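PDB 2O6W: repeat Five Residue (Rfr) protein or pentapeptide repeat protein from Cyanothece, which is of unknown function but folds as a right-handed quadrilateral beta helix built from tandem five-residue repeats. Local coordinates for residues Asn122-Glu134 and Leu138-Asp150. Numbering follows the deposited sequence.
Sequences NLRGAILTGVNLE and LKGIETDKNTVWD
Leu123 N donates to Glu142 O (2.8 Å), the first of two places where the backbones of 122-134 and 138-150 are joined. Further along, the isolated bridge between Ile127 and Val148 is made by Val148 N to Ala126 O (3.0 Å) and by a nearly straight bond from Leu128 N to Val148 O (2.7 Å, 170° at the hydrogen). Two waters extend this seam: one donates to both Leu128 O and Trp149 O, the other links Gly130 N to Trp149 O.

On the outer side, Arg124 and Glu142 form a salt bridge. Extended from CG to NE, the arginine meets the carboxylate end-on, NH1 (2.6 Å) and NH2 (2.7 Å) both gripping Glu142 OE1, which lies near the guanidinium plane; NH2 meets the anti lone pair of OE1, while NH1 comes from above the carboxylate plane. The two flat groups stand almost perpendicular, 87° apart. Asn122 OD1 closes an Asx turn on Arg124 N and takes a weak bond from NH1, while Asn122 ND2 reaches back to Gln104. A methionine at Arg124 would probably leave the Glu142 carboxylate without its charged mate.

Gly125 N, within the type II turn Leu123-Ala126, donates to Asp144 OD1 (3.0 Å), and Gly125 CA packs on Asn146 CB; the positive phi of Gly125 suits a residue lacking a side chain.

Inside, the Trp149 ring lies beside Leu128, whose CD2 approaches CZ3. CG of Trp149 is anti to its carbonyl carbon (chi1 -64°), which helps bring the indole back over the interior although CB points away. Leu133 CD1 meets the ring edge at CZ3 (3.9 Å), and Leu123 CD2 touches Ile141 CD1. Leucines pointing inward from successive type II turns are characteristic of the pentapeptide-repeat beta helix, here closed at its C-terminal end by the last residues of the chain.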
loop_
_atom_site.group_PDB
_atom_site.type_symbol
_atom_site.label_atom_id
_atom_site.label_comp_id
_atom_site.label_asym_id
_atom_site.label_seq_id
_atom_site.Cartn_x
_atom_site.Cartn_y
_atom_site.Cartn_z
ATOM N N ASN A 122 6.922 5.289 10.044
ATOM C CA ASN A 122 8.301 5.734 9.870
ATOM C C ASN A 122 8.563 6.122 8.413
ATOM O O ASN A 122 8.596 5.264 7.530
ATOM C CB ASN A 122 9.279 4.632 10.286
ATOM C CG ASN A 122 10.732 5.021 10.040
ATOM O OD1 ASN A 122 11.049 6.207 9.910
ATOM N ND2 ASN A 122 11.620 4.030 9.991
ATOM N N LEU A 123 8.756 7.417 8.171
ATOM C CA LEU A 123 9.012 7.923 6.830
ATOM C C LEU A 123 10.441 8.416 6.625
ATOM O O LEU A 123 10.690 9.252 5.754
ATOM C CB LEU A 123 8.042 9.056 6.497
ATOM C CG LEU A 123 6.621 8.663 6.096
ATOM C CD1 LEU A 123 6.002 7.760 7.144
ATOM C CD2 LEU A 123 5.796 9.929 5.926
ATOM N N ARG A 124 11.375 7.900 7.417
ATOM C CA ARG A 124 12.776 8.296 7.300
ATOM C C ARG A 124 13.347 7.934 5.941
ATOM O O ARG A 124 13.328 6.770 5.546
ATOM C CB ARG A 124 13.629 7.615 8.372
ATOM C CG ARG A 124 13.413 8.124 9.772
ATOM C CD ARG A 124 14.391 7.475 10.737
ATOM N NE ARG A 124 14.189 7.959 12.097
ATOM C CZ ARG A 124 13.248 7.514 12.923
ATOM N NH1 ARG A 124 12.415 6.557 12.536
ATOM N NH2 ARG A 124 13.125 8.040 14.135
ATOM N N GLY A 125 13.856 8.932 5.228
ATOM C CA GLY A 125 14.443 8.686 3.926
ATOM C C GLY A 125 13.436 8.388 2.837
ATOM O O GLY A 125 13.807 8.221 1.674
ATOM N N ALA A 126 12.161 8.320 3.198
ATOM C CA ALA A 126 11.114 8.031 2.218
ATOM C C ALA A 126 10.917 9.209 1.280
ATOM O O ALA A 126 11.126 10.353 1.673
ATOM C CB ALA A 126 9.815 7.723 2.929
ATOM N N ILE A 127 10.530 8.945 0.036
ATOM C CA ILE A 127 10.311 10.052 -0.883
ATOM C C ILE A 127 8.806 10.229 -1.142
ATOM O O ILE A 127 8.140 9.321 -1.636
ATOM C CB ILE A 127 11.155 9.870 -2.222
ATOM C CG1 ILE A 127 10.253 9.632 -3.422
ATOM C CG2 ILE A 127 12.184 8.753 -2.063
ATOM C CD1 ILE A 127 9.845 10.906 -4.100
ATOM N N LEU A 128 8.264 11.394 -0.776
ATOM C CA LEU A 128 6.832 11.644 -0.964
ATOM C C LEU A 128 6.471 12.747 -1.962
ATOM O O LEU A 128 5.423 13.378 -1.856
ATOM C CB LEU A 128 6.155 11.923 0.387
ATOM C CG LEU A 128 6.283 10.791 1.413
ATOM C CD1 LEU A 128 7.524 11.036 2.251
ATOM C CD2 LEU A 128 5.061 10.733 2.315
ATOM N N THR A 129 7.334 12.943 -2.948
ATOM C CA THR A 129 7.133 13.943 -3.988
ATOM C C THR A 129 5.833 13.739 -4.771
ATOM O O THR A 129 5.529 12.628 -5.201
ATOM C CB THR A 129 8.289 13.901 -4.990
ATOM O OG1 THR A 129 9.528 13.988 -4.285
ATOM C CG2 THR A 129 8.185 15.046 -5.973
ATOM N N GLY A 130 5.086 14.824 -4.967
ATOM C CA GLY A 130 3.838 14.758 -5.711
ATOM C C GLY A 130 2.721 13.961 -5.057
ATOM O O GLY A 130 1.727 13.642 -5.703
ATOM N N VAL A 131 2.872 13.641 -3.779
ATOM C CA VAL A 131 1.858 12.872 -3.075
ATOM C C VAL A 131 0.619 13.683 -2.695
ATOM O O VAL A 131 0.722 14.844 -2.288
ATOM C CB VAL A 131 2.432 12.247 -1.789
ATOM C CG1 VAL A 131 1.312 11.679 -0.946
ATOM C CG2 VAL A 131 3.425 11.148 -2.142
ATOM N N ASN A 132 -0.554 13.071 -2.835
ATOM C CA ASN A 132 -1.808 13.729 -2.467
ATOM C C ASN A 132 -2.041 13.466 -0.974
ATOM O O ASN A 132 -2.394 12.356 -0.583
ATOM C CB ASN A 132 -2.973 13.176 -3.304
ATOM C CG ASN A 132 -4.329 13.736 -2.874
ATOM O OD1 ASN A 132 -4.407 14.788 -2.235
ATOM N ND2 ASN A 132 -5.399 13.042 -3.236
ATOM N N LEU A 133 -1.830 14.494 -0.153
ATOM C CA LEU A 133 -1.987 14.387 1.297
ATOM C C LEU A 133 -3.290 14.996 1.797
ATOM O O LEU A 133 -3.351 15.528 2.912
ATOM C CB LEU A 133 -0.807 15.067 2.000
ATOM C CG LEU A 133 0.578 14.485 1.716
ATOM C CD1 LEU A 133 1.658 15.388 2.297
ATOM C CD2 LEU A 133 0.663 13.088 2.302
ATOM N N GLU A 134 -4.333 14.917 0.976
ATOM C CA GLU A 134 -5.633 15.477 1.339
ATOM C C GLU A 134 -6.326 14.615 2.383
ATOM O O GLU A 134 -6.734 13.492 2.100
ATOM C CB GLU A 134 -6.531 15.599 0.104
ATOM C CG GLU A 134 -7.779 16.430 0.361
ATOM C CD GLU A 134 -8.742 16.449 -0.816
ATOM O OE1 GLU A 134 -8.292 16.687 -1.962
ATOM O OE2 GLU A 134 -9.954 16.235 -0.588
ATOM N N LEU A 138 -1.185 12.292 9.494
ATOM C CA LEU A 138 0.262 12.147 9.655
ATOM C C LEU A 138 0.741 12.285 11.093
ATOM O O LEU A 138 1.920 12.523 11.343
ATOM C CB LEU A 138 0.995 13.162 8.785
ATOM C CG LEU A 138 0.824 13.010 7.272
ATOM C CD1 LEU A 138 1.561 14.147 6.591
ATOM C CD2 LEU A 138 1.365 11.658 6.804
ATOM N N LYS A 139 -0.180 12.118 12.033
ATOM C CA LYS A 139 0.147 12.222 13.446
ATOM C C LYS A 139 1.243 11.239 13.874
ATOM O O LYS A 139 1.160 10.043 13.593
ATOM C CB LYS A 139 -1.115 11.986 14.277
ATOM C CG LYS A 139 -0.858 11.854 15.767
ATOM C CD LYS A 139 -2.076 11.336 16.513
ATOM C CE LYS A 139 -1.716 11.032 17.957
ATOM N NZ LYS A 139 -2.789 10.308 18.680
ATOM N N GLY A 140 2.275 11.756 14.538
ATOM C CA GLY A 140 3.360 10.920 15.034
ATOM C C GLY A 140 4.355 10.314 14.060
ATOM O O GLY A 140 5.180 9.502 14.469
ATOM N N ILE A 141 4.298 10.691 12.787
ATOM C CA ILE A 141 5.238 10.141 11.807
ATOM C C ILE A 141 6.670 10.544 12.151
ATOM O O ILE A 141 6.898 11.548 12.818
ATOM C CB ILE A 141 4.932 10.627 10.370
ATOM C CG1 ILE A 141 4.975 12.155 10.307
ATOM C CG2 ILE A 141 3.580 10.125 9.927
ATOM C CD1 ILE A 141 4.787 12.713 8.911
ATOM N N GLU A 142 7.632 9.755 11.693
ATOM C CA GLU A 142 9.038 10.033 11.942
ATOM C C GLU A 142 9.697 10.390 10.610
ATOM O O GLU A 142 9.427 9.759 9.587
ATOM C CB GLU A 142 9.713 8.801 12.544
ATOM C CG GLU A 142 9.014 8.249 13.780
ATOM C CD GLU A 142 9.548 6.881 14.209
ATOM O OE1 GLU A 142 10.753 6.779 14.528
ATOM O OE2 GLU A 142 8.760 5.906 14.230
ATOM N N THR A 143 10.549 11.408 10.617
ATOM C CA THR A 143 11.232 11.827 9.400
ATOM C C THR A 143 12.682 12.189 9.694
ATOM O O THR A 143 13.134 12.097 10.831
ATOM C CB THR A 143 10.536 13.048 8.756
ATOM O OG1 THR A 143 10.464 14.116 9.707
ATOM C CG2 THR A 143 9.133 12.683 8.299
ATOM N N ASP A 144 13.413 12.587 8.662
ATOM C CA ASP A 144 14.803 12.974 8.829
ATOM C C ASP A 144 15.225 13.839 7.654
ATOM O O ASP A 144 14.409 14.152 6.783
ATOM C CB ASP A 144 15.698 11.738 8.934
ATOM C CG ASP A 144 15.640 10.859 7.697
ATOM O OD1 ASP A 144 14.961 11.236 6.714
ATOM O OD2 ASP A 144 16.282 9.785 7.704
ATOM N N LYS A 145 16.492 14.228 7.619
ATOM C CA LYS A 145 16.975 15.074 6.530
ATOM C C LYS A 145 16.858 14.384 5.171
ATOM O O LYS A 145 16.837 15.044 4.135
ATOM C CB LYS A 145 18.432 15.476 6.786
ATOM C CG LYS A 145 19.405 14.312 6.826
ATOM C CD LYS A 145 20.846 14.789 6.928
ATOM C CE LYS A 145 21.816 13.613 6.928
ATOM N NZ LYS A 145 23.237 14.042 7.046
ATOM N N ASN A 146 16.777 13.055 5.186
ATOM C CA ASN A 146 16.671 12.265 3.960
ATOM C C ASN A 146 15.246 12.179 3.407
ATOM O O ASN A 146 15.051 11.833 2.243
ATOM C CB ASN A 146 17.212 10.859 4.207
ATOM C CG ASN A 146 18.704 10.853 4.493
ATOM O OD1 ASN A 146 19.164 10.218 5.447
ATOM N ND2 ASN A 146 19.469 11.556 3.660
ATOM N N THR A 147 14.259 12.484 4.248
ATOM C CA THR A 147 12.858 12.458 3.848
ATOM C C THR A 147 12.647 13.574 2.837
ATOM O O THR A 147 12.959 14.735 3.108
ATOM C CB THR A 147 11.923 12.698 5.057
ATOM O OG1 THR A 147 12.081 11.638 6.009
ATOM C CG2 THR A 147 10.469 12.775 4.615
ATOM N N VAL A 148 12.112 13.221 1.676
ATOM C CA VAL A 148 11.876 14.183 0.610
ATOM C C VAL A 148 10.391 14.457 0.454
ATOM O O VAL A 148 9.609 13.527 0.297
ATOM C CB VAL A 148 12.431 13.639 -0.713
ATOM C CG1 VAL A 148 12.250 14.661 -1.824
ATOM C CG2 VAL A 148 13.892 13.269 -0.531
ATOM N N TRP A 149 10.004 15.731 0.487
ATOM C CA TRP A 149 8.598 16.104 0.352
ATOM C C TRP A 149 8.296 16.794 -0.973
ATOM O O TRP A 149 7.148 16.812 -1.420
ATOM C CB TRP A 149 8.174 17.027 1.495
ATOM C CG TRP A 149 8.231 16.392 2.851
ATOM C CD1 TRP A 149 9.284 16.396 3.721
ATOM C CD2 TRP A 149 7.184 15.646 3.490
ATOM N NE1 TRP A 149 8.954 15.703 4.866
ATOM C CE2 TRP A 149 7.674 15.234 4.749
ATOM C CE3 TRP A 149 5.880 15.293 3.119
ATOM C CZ2 TRP A 149 6.905 14.476 5.640
ATOM C CZ3 TRP A 149 5.114 14.539 4.005
ATOM C CH2 TRP A 149 5.630 14.142 5.254
ATOM N N ASP A 150 9.326 17.364 -1.592
ATOM C CA ASP A 150 9.172 18.064 -2.861
ATOM C C ASP A 150 10.195 17.627 -3.903
ATOM O O ASP A 150 11.175 16.947 -3.524
ATOM C CB ASP A 150 9.304 19.570 -2.638
ATOM C CG ASP A 150 8.134 20.147 -1.885
ATOM O OD1 ASP A 150 7.008 20.125 -2.437
ATOM O OD2 ASP A 150 8.337 20.620 -0.742
ATOM O OXT ASP A 150 10.009 17.993 -5.084
HETATM O O HOH W 1 4.925 15.862 -0.399
HETATM O O HOH W 2 5.683 17.320 -3.663
#